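Local coordinates for protein streptokinase domain B (Streptococcus dysgalactiae subsp. equisimilis, PDB 1QQR) that is one domain of streptokinase, a non-proteolytic activator of plasminogen, and probably contributes to that activation in fibrinolysis, at residues T37-G41 against V95-E99; A5-E11 against N115-I120. All coordinates share one frame; numbering follows the deposited sequence.

Contact 1. Residues T37-G41 against V95-E99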
ATOM      1  N   THR A  37      -9.928  -7.127  -5.204  1.00 38.28           N
ATOM      2  CA  THR A  37     -10.104  -6.760  -6.588  1.00 40.95           C
ATOM      3  C   THR A  37     -11.300  -5.833  -6.587  1.00 41.22           C
ATOM      4  O   THR A  37     -12.378  -6.203  -6.145  1.00 47.77           O
ATOM      5  CB  THR A  37     -10.380  -8.000  -7.424  1.00 46.36           C
ATOM      6  OG1 THR A  37      -9.325  -8.937  -7.189  1.00 44.10           O
ATOM      7  CG2 THR A  37     -10.415  -7.655  -8.912  1.00 37.40           C
ATOM      8  N   LEU A  38     -11.098  -4.614  -7.053  1.00 40.98           N
ATOM      9  CA  LEU A  38     -12.160  -3.625  -7.054  1.00 42.88           C
ATOM     10  C   LEU A  38     -12.404  -3.115  -8.450  1.00 43.84           C
ATOM     11  O   LEU A  38     -11.731  -3.511  -9.395  1.00 50.29           O
ATOM     12  CB  LEU A  38     -11.769  -2.441  -6.163  1.00 44.40           C
ATOM     13  CG  LEU A  38     -11.591  -2.781  -4.685  1.00 48.24           C
ATOM     14  CD1 LEU A  38     -11.185  -1.521  -3.919  1.00 44.79           C
ATOM     15  CD2 LEU A  38     -12.896  -3.348  -4.142  1.00 41.77           C
ATOM     16  N   ALA A  39     -13.366  -2.214  -8.571  1.00 44.14           N
ATOM     17  CA  ALA A  39     -13.690  -1.630  -9.861  1.00 43.04           C
ATOM     18  C   ALA A  39     -13.305  -0.161  -9.829  1.00 40.78           C
ATOM     19  O   ALA A  39     -13.172   0.434  -8.755  1.00 46.39           O
ATOM     20  CB  ALA A  39     -15.197  -1.776 -10.140  1.00 37.73           C
ATOM     21  N   ILE A  40     -13.107   0.412 -11.008  1.00 40.19           N
ATOM     22  CA  ILE A  40     -12.781   1.822 -11.144  1.00 43.63           C
ATOM     23  C   ILE A  40     -13.848   2.582 -10.344  1.00 46.11           C
ATOM     24  O   ILE A  40     -15.042   2.282 -10.457  1.00 49.81           O
ATOM     25  CB  ILE A  40     -12.837   2.248 -12.646  1.00 41.67           C
ATOM     26  CG1 ILE A  40     -11.463   2.087 -13.301  1.00 46.81           C
ATOM     27  CG2 ILE A  40     -13.317   3.681 -12.774  1.00 50.96           C
ATOM     28  CD1 ILE A  40     -11.002   0.653 -13.418  1.00 42.06           C
ATOM     29  N   GLY A  41     -13.429   3.546  -9.528  1.00 42.51           N
ATOM     30  CA  GLY A  41     -14.395   4.293  -8.735  1.00 39.32           C
ATOM     31  C   GLY A  41     -14.626   3.767  -7.324  1.00 38.77           C
ATOM     32  O   GLY A  41     -15.097   4.495  -6.456  1.00 43.63           O
ATOM     33  N   VAL A  95     -10.346   4.183  -6.743  1.00 38.91           N
ATOM     34  CA  VAL A  95      -9.583   3.471  -7.758  1.00 35.15           C
ATOM     35  C   VAL A  95      -9.653   4.225  -9.064  1.00 40.07           C
ATOM     36  O   VAL A  95     -10.692   4.267  -9.723  1.00 41.69           O
ATOM     37  CB  VAL A  95     -10.099   2.058  -7.946  1.00 37.66           C
ATOM     38  CG1 VAL A  95      -9.321   1.369  -9.047  1.00 42.77           C
ATOM     39  CG2 VAL A  95      -9.964   1.298  -6.640  1.00 31.05           C
ATOM     40  N   LYS A  96      -8.523   4.836  -9.397  1.00 38.61           N
ATOM     41  CA  LYS A  96      -8.315   5.646 -10.593  1.00 42.47           C
ATOM     42  C   LYS A  96      -8.733   4.962 -11.908  1.00 45.32           C
ATOM     43  O   LYS A  96      -8.483   3.771 -12.112  1.00 37.65           O
ATOM     44  CB  LYS A  96      -6.835   6.027 -10.622  1.00 46.11           C
ATOM     45  CG  LYS A  96      -6.374   6.946 -11.703  1.00 44.21           C
ATOM     46  CD  LYS A  96      -4.872   7.150 -11.527  1.00 55.44           C
ATOM     47  CE  LYS A  96      -4.229   7.919 -12.677  1.00 66.10           C
ATOM     48  NZ  LYS A  96      -4.280   9.410 -12.499  1.00 76.29           N
ATOM     49  N   ASN A  97      -9.381   5.730 -12.785  1.00 44.78           N
ATOM     50  CA  ASN A  97      -9.840   5.239 -14.088  1.00 45.47           C
ATOM     51  C   ASN A  97      -8.629   4.994 -14.967  1.00 42.77           C
ATOM     52  O   ASN A  97      -7.640   5.731 -14.912  1.00 41.92           O
ATOM     53  CB  ASN A  97     -10.744   6.275 -14.772  1.00 44.39           C
ATOM     54  CG  ASN A  97     -11.637   5.666 -15.841  1.00 50.74           C
ATOM     55  OD1 ASN A  97     -11.594   4.461 -16.113  1.00 48.11           O
ATOM     56  ND2 ASN A  97     -12.465   6.502 -16.447  1.00 54.99           N
ATOM     57  N   ARG A  98      -8.698   3.957 -15.784  1.00 40.72           N
ATOM     58  CA  ARG A  98      -7.574   3.661 -16.644  1.00 41.72           C
ATOM     59  C   ARG A  98      -7.910   2.753 -17.811  1.00 39.26           C
ATOM     60  O   ARG A  98      -8.933   2.049 -17.843  1.00 37.09           O
ATOM     61  CB  ARG A  98      -6.434   3.015 -15.828  1.00 36.59           C
ATOM     62  CG  ARG A  98      -6.718   1.553 -15.450  1.00 42.42           C
ATOM     63  CD  ARG A  98      -5.883   1.082 -14.265  1.00 45.98           C
ATOM     64  NE  ARG A  98      -6.271   1.722 -13.005  1.00 38.52           N
ATOM     65  CZ  ARG A  98      -5.599   1.603 -11.857  1.00 43.00           C
ATOM     66  NH1 ARG A  98      -4.486   0.878 -11.802  1.00 29.86           N
ATOM     67  NH2 ARG A  98      -6.063   2.173 -10.745  1.00 33.61           N
ATOM     68  N   GLU A  99      -6.982   2.770 -18.754  1.00 40.82           N
ATOM     69  CA  GLU A  99      -7.032   1.965 -19.958  1.00 46.79           C
ATOM     70  C   GLU A  99      -6.776   0.524 -19.522  1.00 42.61           C
ATOM     71  O   GLU A  99      -5.961   0.286 -18.639  1.00 46.87           O
ATOM     72  CB  GLU A  99      -5.931   2.446 -20.896  1.00 45.00           C
ATOM     73  CG  GLU A  99      -6.237   2.230 -22.345  1.00 66.64           C
ATOM     74  CD  GLU A  99      -7.434   3.024 -22.803  1.00 60.89           C
ATOM     75  OE1 GLU A  99      -7.366   4.268 -22.759  1.00 63.23           O
ATOM     76  OE2 GLU A  99      -8.434   2.396 -23.201  1.00 66.71           O
TER
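V95 packs beneath the bend that runs from L38 to G41, at one end of the β-grasp fold that streptokinase domains share. Strand 33-38 finishes here, and the chain turns away toward strand 43-45, whose partner 92-94 delivers the second segment. V95 lies on its neighbour through three different groups. Its CG2 meets L38 CD1 at 4.1 Å, an apolar touch at the end of the strand; its CB sits 3.6 Å from A39 O; and its own carbonyl receives the single backbone bond between the segments. In that bond G41 N reaches V95 O at 2.8 Å, nearly straight at 167° and lying in the carbonyl plane on a lone pair. The CA-H of I40 comes to the same oxygen, giving it a second, weaker contact. With V95 also bonded through its backbone to D42, the pairing of the small two-stranded sheet is carried on toward the bend.

K96 turns its CB away from the first segment and presents its carbonyl instead: I40 CG1 rests 3.6 Å from K96 O. The same methylene is 3.6 Å from the CA of N97. I40 chi1 of -91°, well off a staggered value, holds CG1 against this backbone, while CG2 lies near the amide of N97, whose OD1 is 3.7 Å from I40 CG1 and has a weak bond to Q4.

R98 folds back on its own segment. Its NH2 makes a salt bridge with D118 and its NH1 another with D77, which tie the guanidinium to strand 111-128 and to the residue just after strand 64-76. The guanidinium grips K96 O side-on and close to its own plane, with NE at 3.1 Å and NH2 at 3.2 Å from that oxygen, both from one face of the carbonyl plane.

Contact 2. Residues A5-E11 against N115-I120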
ATOM      1  N   ALA A   5     -10.298  -0.179 -17.918  1.00 55.32           N
ATOM      2  CA  ALA A   5      -9.936  -1.401 -17.216  1.00 47.86           C
ATOM      3  C   ALA A   5     -11.216  -1.997 -16.632  1.00 47.39           C
ATOM      4  O   ALA A   5     -12.092  -1.274 -16.178  1.00 48.80           O
ATOM      5  CB  ALA A   5      -8.944  -1.086 -16.115  1.00 49.66           C
ATOM      6  N   LYS A   6     -11.320  -3.314 -16.638  1.00 42.29           N
ATOM      7  CA  LYS A   6     -12.507  -3.977 -16.133  1.00 50.62           C
ATOM      8  C   LYS A   6     -12.387  -4.328 -14.651  1.00 56.63           C
ATOM      9  O   LYS A   6     -13.377  -4.667 -13.989  1.00 52.58           O
ATOM     10  CB  LYS A   6     -12.733  -5.251 -16.954  1.00 57.94           C
ATOM     11  CG  LYS A   6     -12.737  -4.975 -18.467  1.00 66.91           C
ATOM     12  CD  LYS A   6     -12.495  -6.220 -19.307  1.00 69.75           C
ATOM     13  CE  LYS A   6     -12.258  -5.835 -20.766  1.00 74.14           C
ATOM     14  NZ  LYS A   6     -11.855  -6.998 -21.616  1.00 67.43           N
ATOM     15  N   SER A   7     -11.170  -4.222 -14.130  1.00 51.58           N
ATOM     16  CA  SER A   7     -10.915  -4.592 -12.755  1.00 46.63           C
ATOM     17  C   SER A   7      -9.562  -4.054 -12.334  1.00 47.71           C
ATOM     18  O   SER A   7      -8.692  -3.819 -13.169  1.00 47.12           O
ATOM     19  CB  SER A   7     -10.861  -6.112 -12.676  1.00 44.71           C
ATOM     20  OG  SER A   7     -11.625  -6.605 -11.611  1.00 57.19           O
ATOM     21  N   VAL A   8      -9.377  -3.858 -11.039  1.00 42.31           N
ATOM     22  CA  VAL A   8      -8.079  -3.429 -10.555  1.00 37.62           C
ATOM     23  C   VAL A   8      -7.740  -4.236  -9.311  1.00 39.92           C
ATOM     24  O   VAL A   8      -8.447  -4.158  -8.304  1.00 45.19           O
ATOM     25  CB  VAL A   8      -8.052  -1.931 -10.253  1.00 29.53           C
ATOM     26  CG1 VAL A   8      -6.747  -1.552  -9.567  1.00 28.67           C
ATOM     27  CG2 VAL A   8      -8.155  -1.171 -11.543  1.00 22.60           C
ATOM     28  N   ASP A   9      -6.702  -5.064  -9.395  1.00 35.52           N
ATOM     29  CA  ASP A   9      -6.291  -5.844  -8.216  1.00 35.88           C
ATOM     30  C   ASP A   9      -5.536  -4.849  -7.353  1.00 37.13           C
ATOM     31  O   ASP A   9      -4.548  -4.260  -7.808  1.00 33.45           O
ATOM     32  CB  ASP A   9      -5.311  -6.973  -8.559  1.00 38.53           C
ATOM     33  CG  ASP A   9      -5.959  -8.120  -9.294  1.00 37.28           C
ATOM     34  OD1 ASP A   9      -7.172  -8.328  -9.116  1.00 43.42           O
ATOM     35  OD2 ASP A   9      -5.234  -8.822 -10.032  1.00 47.44           O
ATOM     36  N   VAL A  10      -6.002  -4.642  -6.129  1.00 32.87           N
ATOM     37  CA  VAL A  10      -5.328  -3.707  -5.245  1.00 33.68           C
ATOM     38  C   VAL A  10      -4.372  -4.463  -4.334  1.00 32.15           C
ATOM     39  O   VAL A  10      -4.797  -5.219  -3.451  1.00 29.49           O
ATOM     40  CB  VAL A  10      -6.335  -2.911  -4.376  1.00 37.36           C
ATOM     41  CG1 VAL A  10      -5.599  -1.903  -3.501  1.00 38.14           C
ATOM     42  CG2 VAL A  10      -7.330  -2.199  -5.258  1.00 32.51           C
ATOM     43  N   GLU A  11      -3.080  -4.276  -4.580  1.00 27.61           N
ATOM     44  CA  GLU A  11      -2.065  -4.904  -3.762  1.00 31.71           C
ATOM     45  C   GLU A  11      -1.556  -3.920  -2.706  1.00 33.92           C
ATOM     46  O   GLU A  11      -1.566  -2.694  -2.892  1.00 27.91           O
ATOM     47  CB  GLU A  11      -0.919  -5.415  -4.626  1.00 33.61           C
ATOM     48  CG  GLU A  11      -1.244  -6.734  -5.300  1.00 47.28           C
ATOM     49  CD  GLU A  11      -0.250  -7.105  -6.388  1.00 56.00           C
ATOM     50  OE1 GLU A  11       0.972  -7.002  -6.160  1.00 59.11           O
ATOM     51  OE2 GLU A  11      -0.692  -7.516  -7.479  1.00 65.36           O
ATOM     52  N   ASN A 115      -4.689  -8.418 -16.091  1.00 35.40           N
ATOM     53  CA  ASN A 115      -5.231  -7.638 -14.988  1.00 38.41           C
ATOM     54  C   ASN A 115      -4.475  -6.365 -14.659  1.00 37.60           C
ATOM     55  O   ASN A 115      -3.247  -6.319 -14.686  1.00 37.55           O
ATOM     56  CB  ASN A 115      -5.354  -8.531 -13.756  1.00 46.05           C
ATOM     57  CG  ASN A 115      -6.440  -9.591 -13.929  1.00 58.94           C
ATOM     58  OD1 ASN A 115      -6.182 -10.794 -13.841  1.00 62.90           O
ATOM     59  ND2 ASN A 115      -7.665  -9.139 -14.194  1.00 64.16           N
ATOM     60  N   ASN A 116      -5.233  -5.312 -14.398  1.00 38.07           N
ATOM     61  CA  ASN A 116      -4.660  -4.034 -14.022  1.00 38.18           C
ATOM     62  C   ASN A 116      -4.416  -4.153 -12.522  1.00 37.04           C
ATOM     63  O   ASN A 116      -5.097  -4.924 -11.832  1.00 37.15           O
ATOM     64  CB  ASN A 116      -5.655  -2.909 -14.311  1.00 37.12           C
ATOM     65  CG  ASN A 116      -5.639  -2.475 -15.767  1.00 35.79           C
ATOM     66  OD1 ASN A 116      -4.919  -1.544 -16.143  1.00 37.42           O
ATOM     67  ND2 ASN A 116      -6.415  -3.161 -16.596  1.00 28.18           N
ATOM     68  N   THR A 117      -3.446  -3.414 -12.012  1.00 30.07           N
ATOM     69  CA  THR A 117      -3.157  -3.496 -10.588  1.00 35.05           C
ATOM     70  C   THR A 117      -2.822  -2.130 -10.035  1.00 34.50           C
ATOM     71  O   THR A 117      -2.317  -1.273 -10.755  1.00 31.13           O
ATOM     72  CB  THR A 117      -1.913  -4.403 -10.282  1.00 34.29           C
ATOM     73  OG1 THR A 117      -0.783  -3.884 -10.983  1.00 42.48           O
ATOM     74  CG2 THR A 117      -2.117  -5.839 -10.733  1.00 39.27           C
ATOM     75  N   ASP A 118      -3.127  -1.955  -8.751  1.00 33.78           N
ATOM     76  CA  ASP A 118      -2.785  -0.751  -7.998  1.00 33.28           C
ATOM     77  C   ASP A 118      -1.881  -1.296  -6.892  1.00 34.65           C
ATOM     78  O   ASP A 118      -2.185  -2.320  -6.276  1.00 36.51           O
ATOM     79  CB  ASP A 118      -4.001  -0.120  -7.315  1.00 27.15           C
ATOM     80  CG  ASP A 118      -4.568   1.061  -8.081  1.00 32.94           C
ATOM     81  OD1 ASP A 118      -3.901   1.565  -9.019  1.00 28.17           O
ATOM     82  OD2 ASP A 118      -5.689   1.498  -7.720  1.00 36.78           O
ATOM     83  N   LEU A 119      -0.760  -0.643  -6.658  1.00 29.33           N
ATOM     84  CA  LEU A 119       0.100  -1.076  -5.578  1.00 33.68           C
ATOM     85  C   LEU A 119       0.063   0.055  -4.584  1.00 32.63           C
ATOM     86  O   LEU A 119       0.559   1.154  -4.876  1.00 28.25           O
ATOM     87  CB  LEU A 119       1.557  -1.295  -6.019  1.00 26.54           C
ATOM     88  CG  LEU A 119       2.505  -1.508  -4.823  1.00 31.35           C
ATOM     89  CD1 LEU A 119       2.067  -2.724  -4.020  1.00 26.74           C
ATOM     90  CD2 LEU A 119       3.941  -1.693  -5.287  1.00 29.42           C
ATOM     91  N   ILE A 120      -0.561  -0.198  -3.439  1.00 26.01           N
ATOM     92  CA  ILE A 120      -0.607   0.798  -2.387  1.00 26.79           C
ATOM     93  C   ILE A 120       0.561   0.518  -1.433  1.00 27.30           C
ATOM     94  O   ILE A 120       0.667  -0.564  -0.853  1.00 27.46           O
ATOM     95  CB  ILE A 120      -1.899   0.714  -1.574  1.00 31.07           C
ATOM     96  CG1 ILE A 120      -3.107   1.009  -2.468  1.00 30.12           C
ATOM     97  CG2 ILE A 120      -1.817   1.688  -0.383  1.00 26.51           C
ATOM     98  CD1 ILE A 120      -4.442   0.927  -1.727  1.00 22.70           C
TER
HETATM   99  O   HOH W   1      -7.990  -5.567 -15.613  1.00 49.86           O
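D9 and E11 pair in parallel with N116 to I120, the central strand pair of the β-grasp fold, in which the first and last strands of the domain run side by side. Four backbone hydrogen bonds make the ladder. D9 N donates to N116 O at 2.9 Å and D9 O accepts from D118 N at 2.9 Å; one step on, E11 N reaches D118 O at 2.7 Å and I120 N reaches E11 O at 2.7 Å. Each of these two residues thus uses both its N-H and its C=O on the residues flanking its partner, N116 and D118 around T117 for D9, D118 and I120 around L119 for E11, the usual parallel pattern. CA-H groups of V8, T117, V10 and L119 add weaker contacts to the same carbonyls.

Water takes over where the strands begin. A single molecule accepts from N116 N at 3.0 Å and donates to S7 O at 3.1 Å, bridging the two backbones ahead of the first direct bond.

Side-chain packing on the face of V8, V10 and D118 includes one apolar pair. V10 holds CG1 anti to its backbone N (chi1 -178°), and this methyl meets I120 CD1 at 3.5 Å. V8 CG1 sets a methyl against the carboxylate of D118, 3.7 Å from its CG; that buried charge is satisfied elsewhere, by R98 and by the hydroxyl of Y93. On the other face T117 CG2 touches both D9 CB and E11 OE2, and L119 CD1 leans on the backbone of E11. The D9 carboxylate bonds to T37.

Strand 8-18 lies between strands 33-38 and 111-128, antiparallel to the former, and strand 64-76 continues the sheet beyond 111-128; I44 of strand 43-45 packs on both V10 and I120.

How the contacts relate
From the N terminus, residues 5-11 come first and wait for 115-120, more than a hundred residues later, so contact 2 closes almost the whole domain into one long loop. Contact 1 joins 37-41 to 95-99 within that span; the two nest and do not cross. Between the two segments of contact 1 the chain supplies helix 46-60 and strand 64-76. Contact 2 sets the first and last long strands side by side, while contact 1 fixes the exit from strand 33-38 against the loop after 92-94. The two contacts touch: R98 O probably accepts a hydrogen bond from A5 N at 2.6 Å, and L38 bonds to V8 through the backbone.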